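Side-chain contacts in tryptophanyl-tRNA synthetase (PDB 3A04), which catalyses the ATP-dependent attachment of L-tryptophan to its cognate tRNA(Trp), releasing AMP and diphosphate: residues Phe83-Lys88 / Leu310-Pro315; Pro250-Arg255 / Val302-His307; Met257-Ser260 / Ile266-Thr269; Ala282-Arg287 / Ile332-Cys337. All blocks are in the same frame, centred on the assembly; numbering follows the deposited sequence.

The four contacts run from the HIGH and KMSKS regions to an iron-sulfur cluster. Along the chain the segments come in the order 83-88, 250-255, 257-260, 266-269, 282-287, 302-307, 310-315 and 332-337. Contacts 1 and 3, centres about 11 Å apart and joined by the bond of Phe83 O to Leu268 N, bring together the two signature regions that serve ATP in class I synthetases. Helix 304-313 links contacts 1 and 2, about 12 Å apart between centres, and so joins the HIGH region to the cluster site. Contacts 2 and 4, about 11 Å apart, both reach the cluster, contact 2 through Cys303 and its neighbours, contact 4 through both of its segments.

Contact 1 (Phe83-Lys88 / Leu310-Pro315); sequences FHFGHK and LYHLMP
The ammonium NZ of Lys88 is gripped by three partners: it donates to His312 ND1 at 2.8 Å, gives a second bond to water 2 and forms a salt bridge with Asp92. The bond to the histidine runs at the edge of the imidazole, only 14° out of its plane. Lysine suits the place because its chain, extended from CG (anti to the backbone N, chi1 167°) to a bend at chi4, carries the charge alongside the ring, with Lys88 CD 3.8 Å from His312 ND1. Over one face of the same imidazole stands Phe85, its CD2 edge above the centre and 3.5 Å from His312 CG; this edge-to-face pair has planes at 84°. Water 1 donates to Phe85 O at 3.0 Å and lies 3.3 Å from His312 NE2.

Residues 84-87, HFGH, are this enzyme's form of the HIGH signature of class I synthetases. His84 and His87 form a capping box at the start of helix 85-99, His84 N donating to His87 ND1 at 3.0 Å. Gly86 fits because a beta carbon there would run into His84 CE1. With an alanine in place of His312, the Lys88 ammonium would probably lose one of its acceptors and the Phe85 edge the face it rests on. Water 2 also donates to His312 O at 2.9 Å, tying the lysine to the last turn of helix 304-313.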
# COMPACT_ATOMS: atom_id res chain seq x y z
N PHE A 83 -23.63 11.33 -9.84
CA PHE A 83 -22.85 12.11 -10.79
C PHE A 83 -23.57 13.43 -11.11
O PHE A 83 -24.77 13.43 -11.54
CB PHE A 83 -22.72 11.25 -12.05
CG PHE A 83 -21.77 11.78 -13.08
CD1 PHE A 83 -22.18 12.74 -13.98
CD2 PHE A 83 -20.45 11.29 -13.13
CE1 PHE A 83 -21.31 13.19 -15.00
CE2 PHE A 83 -19.62 11.70 -14.11
CZ PHE A 83 -20.04 12.69 -15.04
N HIS A 84 -22.83 14.54 -10.98
CA HIS A 84 -23.42 15.86 -11.08
C HIS A 84 -22.66 16.74 -12.08
O HIS A 84 -21.70 16.27 -12.73
CB HIS A 84 -23.63 16.50 -9.66
CG HIS A 84 -22.37 16.63 -8.85
ND1 HIS A 84 -21.21 17.21 -9.34
CD2 HIS A 84 -22.07 16.23 -7.58
CE1 HIS A 84 -20.28 17.21 -8.40
NE2 HIS A 84 -20.79 16.66 -7.31
N PHE A 85 -23.09 18.00 -12.25
CA PHE A 85 -22.42 18.88 -13.21
C PHE A 85 -20.98 19.29 -12.82
O PHE A 85 -20.25 19.72 -13.68
CB PHE A 85 -23.31 20.15 -13.44
CG PHE A 85 -24.38 19.89 -14.49
CD1 PHE A 85 -25.49 19.12 -14.21
CD2 PHE A 85 -24.20 20.35 -15.78
CE1 PHE A 85 -26.47 18.87 -15.27
CE2 PHE A 85 -25.08 20.11 -16.76
CZ PHE A 85 -26.23 19.36 -16.52
N GLY A 86 -20.62 19.16 -11.54
CA GLY A 86 -19.18 19.31 -11.13
C GLY A 86 -18.38 18.20 -11.84
O GLY A 86 -17.36 18.44 -12.45
N HIS A 87 -18.88 16.97 -11.80
CA HIS A 87 -18.18 15.86 -12.42
C HIS A 87 -18.22 16.05 -13.91
O HIS A 87 -17.21 15.78 -14.62
CB HIS A 87 -18.82 14.50 -12.04
CG HIS A 87 -18.90 14.23 -10.56
ND1 HIS A 87 -20.10 14.06 -9.88
CD2 HIS A 87 -17.93 14.10 -9.62
CE1 HIS A 87 -19.86 13.81 -8.60
NE2 HIS A 87 -18.54 13.76 -8.43
N LYS A 88 -19.35 16.54 -14.47
CA LYS A 88 -19.39 16.68 -15.91
C LYS A 88 -18.30 17.60 -16.45
O LYS A 88 -17.82 17.38 -17.58
CB LYS A 88 -20.81 17.20 -16.37
CG LYS A 88 -20.89 17.70 -17.82
CD LYS A 88 -22.40 18.00 -18.21
CE LYS A 88 -22.57 18.56 -19.65
NZ LYS A 88 -21.67 19.69 -19.81
N LEU A 310 -22.77 29.51 -18.72
CA LEU A 310 -21.37 29.70 -19.11
C LEU A 310 -20.55 28.36 -19.11
O LEU A 310 -19.67 28.13 -19.98
CB LEU A 310 -20.75 30.70 -18.10
CG LEU A 310 -19.36 31.23 -18.57
CD1 LEU A 310 -19.42 32.29 -19.72
CD2 LEU A 310 -18.62 31.68 -17.33
N TYR A 311 -20.83 27.48 -18.12
CA TYR A 311 -19.99 26.27 -17.92
C TYR A 311 -20.51 25.11 -18.75
O TYR A 311 -19.71 24.24 -19.12
CB TYR A 311 -19.98 25.82 -16.45
CG TYR A 311 -18.95 26.46 -15.59
CD1 TYR A 311 -19.00 27.82 -15.35
CD2 TYR A 311 -17.87 25.72 -15.07
CE1 TYR A 311 -18.01 28.46 -14.57
CE2 TYR A 311 -16.91 26.33 -14.26
CZ TYR A 311 -17.00 27.70 -14.01
OH TYR A 311 -16.08 28.35 -13.24
N HIS A 312 -21.81 25.10 -19.04
CA HIS A 312 -22.50 23.95 -19.68
C HIS A 312 -23.54 24.24 -20.74
O HIS A 312 -23.53 23.59 -21.76
CB HIS A 312 -23.22 23.10 -18.62
CG HIS A 312 -22.29 22.63 -17.54
ND1 HIS A 312 -21.40 21.60 -17.75
CD2 HIS A 312 -22.06 23.09 -16.28
CE1 HIS A 312 -20.69 21.41 -16.64
NE2 HIS A 312 -21.07 22.31 -15.74
N LEU A 313 -24.54 25.06 -20.41
CA LEU A 313 -25.82 25.01 -21.21
C LEU A 313 -25.77 25.76 -22.56
O LEU A 313 -26.55 25.46 -23.49
CB LEU A 313 -27.02 25.52 -20.37
CG LEU A 313 -27.29 24.76 -19.07
CD1 LEU A 313 -28.42 25.42 -18.23
CD2 LEU A 313 -27.42 23.18 -19.34
N MET A 314 -24.84 26.72 -22.64
CA MET A 314 -24.67 27.56 -23.82
C MET A 314 -23.23 27.53 -24.35
O MET A 314 -22.47 28.45 -24.07
CB MET A 314 -25.09 29.02 -23.53
CG MET A 314 -26.57 29.16 -23.25
SD MET A 314 -27.13 30.85 -22.80
CE MET A 314 -28.88 30.55 -22.51
N PRO A 315 -22.85 26.45 -25.06
CA PRO A 315 -21.52 26.38 -25.65
C PRO A 315 -21.24 27.49 -26.67
O PRO A 315 -20.06 27.76 -26.98
CB PRO A 315 -21.52 25.04 -26.37
CG PRO A 315 -22.99 24.64 -26.43
CD PRO A 315 -23.53 25.15 -25.17
O HOH W 1 -19.17 22.46 -13.09
O HOH W 2 -21.52 21.57 -22.17

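Contact 2 (Pro250-Arg255 / Val302-His307); sequences PGLDGR and VCSVYH. With CD (cadmium ion), chain D; SF4 (iron/sulfur cluster), chain B.
His307, whose CB meets Pro250 CD at 4.5 Å, uses the edges of its imidazole: ND1 donates to Cys303 O at 2.6 Å, 10° out of the ring plane, while NE2 binds the cadmium ion. This is the N-terminal end of helix 304-313, with Cys303 as N-cap, facing a type I beta turn, Gly251 to Gly254. Cysteine serves twice here, since its SG binds FE4 of the iron-sulfur cluster and accepts a capping bond from Tyr306 N. Its carbonyl oxygen takes His307 N and His307 ND1 from opposite faces. Tyr306 CB lies 3.7 Å from S3 of the cluster.

Ser304 is the residue that meets the turn. With chi1 at 76°, its hydroxyl stands between the backbone N and the carbonyl carbon, which sets OG 3.2 Å from Leu252 O; its hydrogen bond, however, goes to Leu283 O. A small side chain suits this close approach, and Leu252 CD2 rests 3.9 Å from Ser304 OG. Glycine fits position 254, whose positive phi would jam a beta carbon against the preceding carbonyl. Water 3 bridges the backbones, donating to Ser304 O at 2.8 Å and weakly to Pro250 O.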
# COMPACT_ATOMS: atom_id res chain seq x y z
N PRO A 250 -19.73 27.12 -8.88
CA PRO A 250 -20.45 27.17 -7.61
C PRO A 250 -21.76 26.39 -7.74
O PRO A 250 -22.26 26.18 -8.87
CB PRO A 250 -20.68 28.66 -7.40
CG PRO A 250 -20.61 29.28 -8.78
CD PRO A 250 -19.88 28.34 -9.68
N GLY A 251 -22.21 25.82 -6.65
CA GLY A 251 -23.54 25.17 -6.61
C GLY A 251 -24.67 26.18 -6.86
O GLY A 251 -24.46 27.40 -6.86
N LEU A 252 -25.87 25.68 -7.05
CA LEU A 252 -27.03 26.54 -7.35
C LEU A 252 -27.38 27.45 -6.16
O LEU A 252 -28.06 28.45 -6.33
CB LEU A 252 -28.22 25.69 -7.75
CG LEU A 252 -27.83 24.91 -9.03
CD1 LEU A 252 -28.90 23.91 -9.37
CD2 LEU A 252 -27.59 25.84 -10.18
N ASP A 253 -26.84 27.14 -4.98
CA ASP A 253 -26.94 28.03 -3.84
C ASP A 253 -25.75 28.94 -3.64
O ASP A 253 -25.72 29.68 -2.67
CB ASP A 253 -27.14 27.23 -2.55
CG ASP A 253 -26.03 26.22 -2.33
OD1 ASP A 253 -24.97 26.31 -2.99
OD2 ASP A 253 -26.22 25.31 -1.53
N GLY A 254 -24.76 28.92 -4.51
CA GLY A 254 -23.59 29.79 -4.27
C GLY A 254 -22.57 29.18 -3.30
O GLY A 254 -21.46 29.73 -3.08
N ARG A 255 -22.90 28.04 -2.72
CA ARG A 255 -21.89 27.22 -2.08
C ARG A 255 -21.39 26.07 -2.98
O ARG A 255 -22.07 25.66 -3.94
CB ARG A 255 -22.46 26.70 -0.76
CG ARG A 255 -22.90 27.89 0.19
CD ARG A 255 -23.43 27.46 1.57
NE ARG A 255 -24.79 26.94 1.47
CZ ARG A 255 -25.62 26.77 2.51
NH1 ARG A 255 -25.25 27.09 3.75
NH2 ARG A 255 -26.85 26.30 2.30
N VAL A 302 -22.38 37.07 -10.10
CA VAL A 302 -22.77 36.33 -8.88
C VAL A 302 -23.96 35.38 -9.06
O VAL A 302 -24.59 34.94 -8.06
CB VAL A 302 -22.99 37.31 -7.67
CG1 VAL A 302 -21.76 38.21 -7.54
CG2 VAL A 302 -24.20 38.16 -7.92
N CYS A 303 -24.30 35.06 -10.31
CA CYS A 303 -25.57 34.39 -10.59
C CYS A 303 -25.23 32.95 -10.97
O CYS A 303 -24.45 32.70 -11.91
CB CYS A 303 -26.25 35.05 -11.79
SG CYS A 303 -27.70 34.17 -12.22
N SER A 304 -25.83 32.02 -10.26
CA SER A 304 -25.54 30.59 -10.54
C SER A 304 -26.29 30.10 -11.82
O SER A 304 -25.94 29.08 -12.40
CB SER A 304 -25.90 29.78 -9.30
OG SER A 304 -27.29 29.65 -9.24
N VAL A 305 -27.30 30.85 -12.29
CA VAL A 305 -27.97 30.50 -13.56
C VAL A 305 -27.05 30.84 -14.72
O VAL A 305 -26.79 30.01 -15.63
CB VAL A 305 -29.31 31.26 -13.72
CG1 VAL A 305 -29.91 30.98 -15.17
CG2 VAL A 305 -30.28 30.86 -12.59
N TYR A 306 -26.49 32.03 -14.65
CA TYR A 306 -25.56 32.49 -15.65
C TYR A 306 -24.32 31.58 -15.67
O TYR A 306 -23.81 31.24 -16.75
CB TYR A 306 -25.13 33.96 -15.39
CG TYR A 306 -24.13 34.43 -16.41
CD1 TYR A 306 -24.51 34.63 -17.76
CD2 TYR A 306 -22.76 34.58 -16.09
CE1 TYR A 306 -23.53 35.00 -18.77
CE2 TYR A 306 -21.79 34.95 -17.08
CZ TYR A 306 -22.19 35.17 -18.40
OH TYR A 306 -21.25 35.56 -19.36
N HIS A 307 -23.82 31.17 -14.51
CA HIS A 307 -22.71 30.19 -14.53
C HIS A 307 -23.08 28.81 -15.10
O HIS A 307 -22.28 28.20 -15.74
CB HIS A 307 -22.06 30.11 -13.15
CG HIS A 307 -21.28 31.33 -12.84
ND1 HIS A 307 -21.85 32.45 -12.25
CD2 HIS A 307 -19.99 31.66 -13.12
CE1 HIS A 307 -20.91 33.38 -12.11
NE2 HIS A 307 -19.79 32.93 -12.64
CD CD D . -17.44 33.71 -12.61
FE1 SF4 B . -30.34 35.72 -15.77
FE2 SF4 B . -29.24 38.10 -14.95
FE3 SF4 B . -31.26 36.91 -13.50
FE4 SF4 B . -28.82 35.68 -13.64
S1 SF4 B . -29.31 37.82 -12.71
S2 SF4 B . -30.83 34.67 -13.84
S3 SF4 B . -28.09 36.19 -15.69
S4 SF4 B . -31.42 37.83 -15.63
O HOH W 3 -23.83 27.46 -11.62
O HOH W 4 -17.15 32.64 -10.92
O HOH W 5 -16.38 32.16 -14.46

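Contact 3 (Met257-Ser260 / Ile266-Thr269); sequences MSSS and IFLT
Two torsions set up the meeting of Ser259 and Phe267. In Phe267, CG lies anti to the carbonyl carbon (chi1 -61°), which swings the ring across to segment 257-260; in Ser259, OG lies anti to the backbone N (chi1 -174°), which lays the hydroxyl beside the ring's far end. The ring arrives edge-on: Ser259 CA sits near its plane, 3.7 Å from Phe267 CZ, and Ser259 OG is 3.8 Å from that same CZ. Van der Waals contact is the whole of it, and the serine's polar end is bound elsewhere, to Lys82 N of the HIGH region.

Segment 257-260 is most of the KMSKS region of a class I synthetase, here reading KMSSS, with Ser259 where the consensus has its second lysine. In this family the loop typically handles the phosphates of ATP and changes conformation during the reaction. A serine is small enough for its CA and OG both to come up to the ring edge. Phenylalanine is long enough to span the 8.1 Å between Ser259 CA and Phe267 CA. Swapping in an alanine for Phe267 would probably open a gap beside Ser259 and deprive Lys82 and His84 of the ring they touch.

Around the pair, Phe267 touches Lys278 of helix 272-280, Ile266 and Leu268 pack on Phe85 of helix 85-99, and Leu268 reaches Phe348 of helix 334-364.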
# COMPACT_ATOMS: atom_id res chain seq x y z
N MET A 257 -20.41 22.71 -4.94
CA MET A 257 -21.33 21.76 -5.62
C MET A 257 -21.12 20.37 -5.02
O MET A 257 -20.01 19.85 -5.05
CB MET A 257 -21.00 21.86 -7.13
CG MET A 257 -21.60 21.03 -8.23
SD MET A 257 -21.77 22.10 -9.72
CE MET A 257 -23.41 22.75 -9.76
N SER A 258 -22.17 19.77 -4.44
CA SER A 258 -22.06 18.50 -3.70
C SER A 258 -23.25 17.50 -3.85
O SER A 258 -24.40 17.87 -3.71
CB SER A 258 -21.82 18.83 -2.20
OG SER A 258 -22.13 17.70 -1.37
N SER A 259 -22.98 16.20 -4.04
CA SER A 259 -24.05 15.19 -3.81
C SER A 259 -24.70 15.24 -2.39
O SER A 259 -25.86 14.79 -2.23
CB SER A 259 -23.60 13.76 -4.12
OG SER A 259 -24.70 12.84 -4.02
N SER A 260 -23.98 15.79 -1.40
CA SER A 260 -24.48 15.89 -0.03
C SER A 260 -25.66 16.83 0.09
O SER A 260 -26.54 16.53 0.89
CB SER A 260 -23.44 16.50 0.86
OG SER A 260 -24.06 17.60 1.49
N ILE A 266 -27.64 19.83 -9.74
CA ILE A 266 -28.37 18.97 -10.69
C ILE A 266 -27.65 17.66 -10.97
O ILE A 266 -26.51 17.65 -11.42
CB ILE A 266 -28.51 19.63 -12.06
CG1 ILE A 266 -28.94 21.11 -11.94
CG2 ILE A 266 -29.32 18.66 -13.04
CD1 ILE A 266 -30.32 21.39 -11.55
N PHE A 267 -28.32 16.53 -10.71
CA PHE A 267 -27.72 15.26 -11.06
C PHE A 267 -28.05 14.92 -12.48
O PHE A 267 -29.17 15.22 -13.01
CB PHE A 267 -28.21 14.18 -10.05
CG PHE A 267 -27.81 14.50 -8.65
CD1 PHE A 267 -26.45 14.65 -8.32
CD2 PHE A 267 -28.76 14.69 -7.65
CE1 PHE A 267 -26.05 14.98 -7.01
CE2 PHE A 267 -28.37 15.00 -6.31
CZ PHE A 267 -27.04 15.16 -6.00
N LEU A 268 -27.13 14.27 -13.17
CA LEU A 268 -27.41 13.88 -14.58
C LEU A 268 -28.60 12.91 -14.72
O LEU A 268 -29.17 12.78 -15.83
CB LEU A 268 -26.17 13.35 -15.27
CG LEU A 268 -25.57 14.67 -15.85
CD1 LEU A 268 -24.88 15.48 -14.77
CD2 LEU A 268 -24.69 14.50 -17.00
N THR A 269 -28.94 12.25 -13.63
CA THR A 269 -30.11 11.32 -13.65
C THR A 269 -31.44 11.96 -13.16
O THR A 269 -32.46 11.27 -13.08
CB THR A 269 -29.81 10.02 -12.79
OG1 THR A 269 -29.48 10.44 -11.47
CG2 THR A 269 -28.66 9.25 -13.41

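Contact 4 (Ala282-Arg287 / Ile332-Cys337); sequences ALTGGR and ILCGEC. With SF4 (iron/sulfur cluster), chain B.
Direct contact between the segments centres on one sulfur: Cys334 SG lies 3.5 Å from Thr284 OG1 and 3.6 Å from Gly286 CA. Glycine is needed at 286, because a beta carbon there would collide with this sulfur. Thr284 also turns its methyl CG2 to sulfur S2 of the cluster, while Ile332 CG2 covers S4 at 3.7 Å, two hydrocarbon groups suited to shielding inorganic sulfur.

The metal bonds come from a CxxC pair at the start of helix 334-364: Cys334 SG binds FE3 and Cys337 SG binds FE1, each at 2.3 Å. Cys303 supplies the FE4 ligand, and Cys327 is another cysteine of the pocket.

Hydrogen bonds fix the frames that carry these groups. Gly286 N donates to Thr284 OG1 at 3.0 Å, an ST turn in the loop beside the cluster, where Gly285 C comes 3.4 Å from S1. On the other segment Leu333 is the N-cap, and its N donates to Glu336 OE2 at 3.3 Å.

Cysteine thiolates at the first turn of a helix would probably be favoured by its N-terminal end, which would ease their negative charge; the helix is bonded to the cluster through Cys334 and Cys337, while the loop 282-287 only packs against it and against Cys334 SG.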
# COMPACT_ATOMS: atom_id res chain seq x y z
N ALA A 282 -32.55 28.20 -7.99
CA ALA A 282 -31.14 28.69 -7.92
C ALA A 282 -31.03 30.17 -7.50
O ALA A 282 -31.83 31.02 -7.93
CB ALA A 282 -30.41 28.53 -9.28
N LEU A 283 -29.98 30.48 -6.73
CA LEU A 283 -29.62 31.89 -6.50
C LEU A 283 -29.14 32.63 -7.76
O LEU A 283 -28.34 32.11 -8.59
CB LEU A 283 -28.57 31.99 -5.38
CG LEU A 283 -28.99 31.28 -4.08
CD1 LEU A 283 -28.04 31.52 -2.88
CD2 LEU A 283 -30.42 31.60 -3.67
N THR A 284 -29.65 33.84 -7.93
CA THR A 284 -29.30 34.67 -9.07
C THR A 284 -28.68 35.98 -8.61
O THR A 284 -28.64 36.27 -7.41
CB THR A 284 -30.58 35.05 -9.86
OG1 THR A 284 -31.41 35.91 -9.03
CG2 THR A 284 -31.35 33.82 -10.22
N GLY A 285 -28.17 36.75 -9.55
CA GLY A 285 -27.87 38.16 -9.30
C GLY A 285 -29.05 39.09 -9.58
O GLY A 285 -28.84 40.18 -10.05
N GLY A 286 -30.28 38.63 -9.36
CA GLY A 286 -31.50 39.42 -9.62
C GLY A 286 -31.74 40.43 -8.48
O GLY A 286 -30.95 40.50 -7.52
N ARG A 287 -32.79 41.26 -8.60
CA ARG A 287 -32.97 42.36 -7.63
C ARG A 287 -34.30 42.22 -6.97
O ARG A 287 -35.05 41.25 -7.25
CB ARG A 287 -32.82 43.76 -8.26
CG ARG A 287 -31.63 44.01 -9.20
CD ARG A 287 -30.33 44.68 -8.61
NE ARG A 287 -29.46 45.01 -9.76
CZ ARG A 287 -28.21 45.49 -9.74
NH1 ARG A 287 -27.57 45.77 -8.59
NH2 ARG A 287 -27.57 45.71 -10.90
N ILE A 332 -33.84 41.69 -19.36
CA ILE A 332 -34.29 40.36 -19.06
C ILE A 332 -34.48 40.18 -17.56
O ILE A 332 -33.67 40.66 -16.78
CB ILE A 332 -33.31 39.25 -19.68
CG1 ILE A 332 -33.94 37.85 -19.64
CG2 ILE A 332 -31.91 39.25 -19.00
CD1 ILE A 332 -33.04 36.78 -20.23
N LEU A 333 -35.56 39.51 -17.19
CA LEU A 333 -35.84 39.16 -15.80
C LEU A 333 -35.42 37.70 -15.53
O LEU A 333 -35.38 36.88 -16.46
CB LEU A 333 -37.33 39.35 -15.50
CG LEU A 333 -37.94 40.77 -15.69
CD1 LEU A 333 -39.37 40.82 -15.12
CD2 LEU A 333 -37.06 41.85 -15.09
N CYS A 334 -35.19 37.38 -14.26
CA CYS A 334 -34.69 36.06 -13.85
C CYS A 334 -35.63 34.91 -14.17
O CYS A 334 -35.19 33.80 -14.46
CB CYS A 334 -34.36 36.08 -12.35
SG CYS A 334 -32.92 37.16 -11.98
N GLY A 335 -36.94 35.16 -14.10
CA GLY A 335 -37.91 34.15 -14.45
C GLY A 335 -37.71 33.71 -15.90
O GLY A 335 -37.73 32.51 -16.21
N GLU A 336 -37.51 34.66 -16.81
CA GLU A 336 -37.40 34.24 -18.22
C GLU A 336 -36.01 33.67 -18.49
O GLU A 336 -35.87 32.76 -19.31
CB GLU A 336 -37.68 35.38 -19.20
CG GLU A 336 -37.06 36.69 -18.86
CD GLU A 336 -37.61 37.85 -19.75
OE1 GLU A 336 -37.51 37.71 -21.04
OE2 GLU A 336 -38.12 38.85 -19.15
N CYS A 337 -35.01 34.26 -17.86
CA CYS A 337 -33.67 33.75 -17.93
C CYS A 337 -33.54 32.28 -17.47
O CYS A 337 -32.87 31.49 -18.12
CB CYS A 337 -32.78 34.62 -17.11
SG CYS A 337 -31.04 34.47 -17.54
FE1 SF4 B . -30.34 35.72 -15.77
FE2 SF4 B . -29.24 38.10 -14.95
FE3 SF4 B . -31.26 36.91 -13.50
FE4 SF4 B . -28.82 35.68 -13.64
S1 SF4 B . -29.31 37.82 -12.71
S2 SF4 B . -30.83 34.67 -13.84
S3 SF4 B . -28.09 36.19 -15.69
S4 SF4 B . -31.42 37.83 -15.63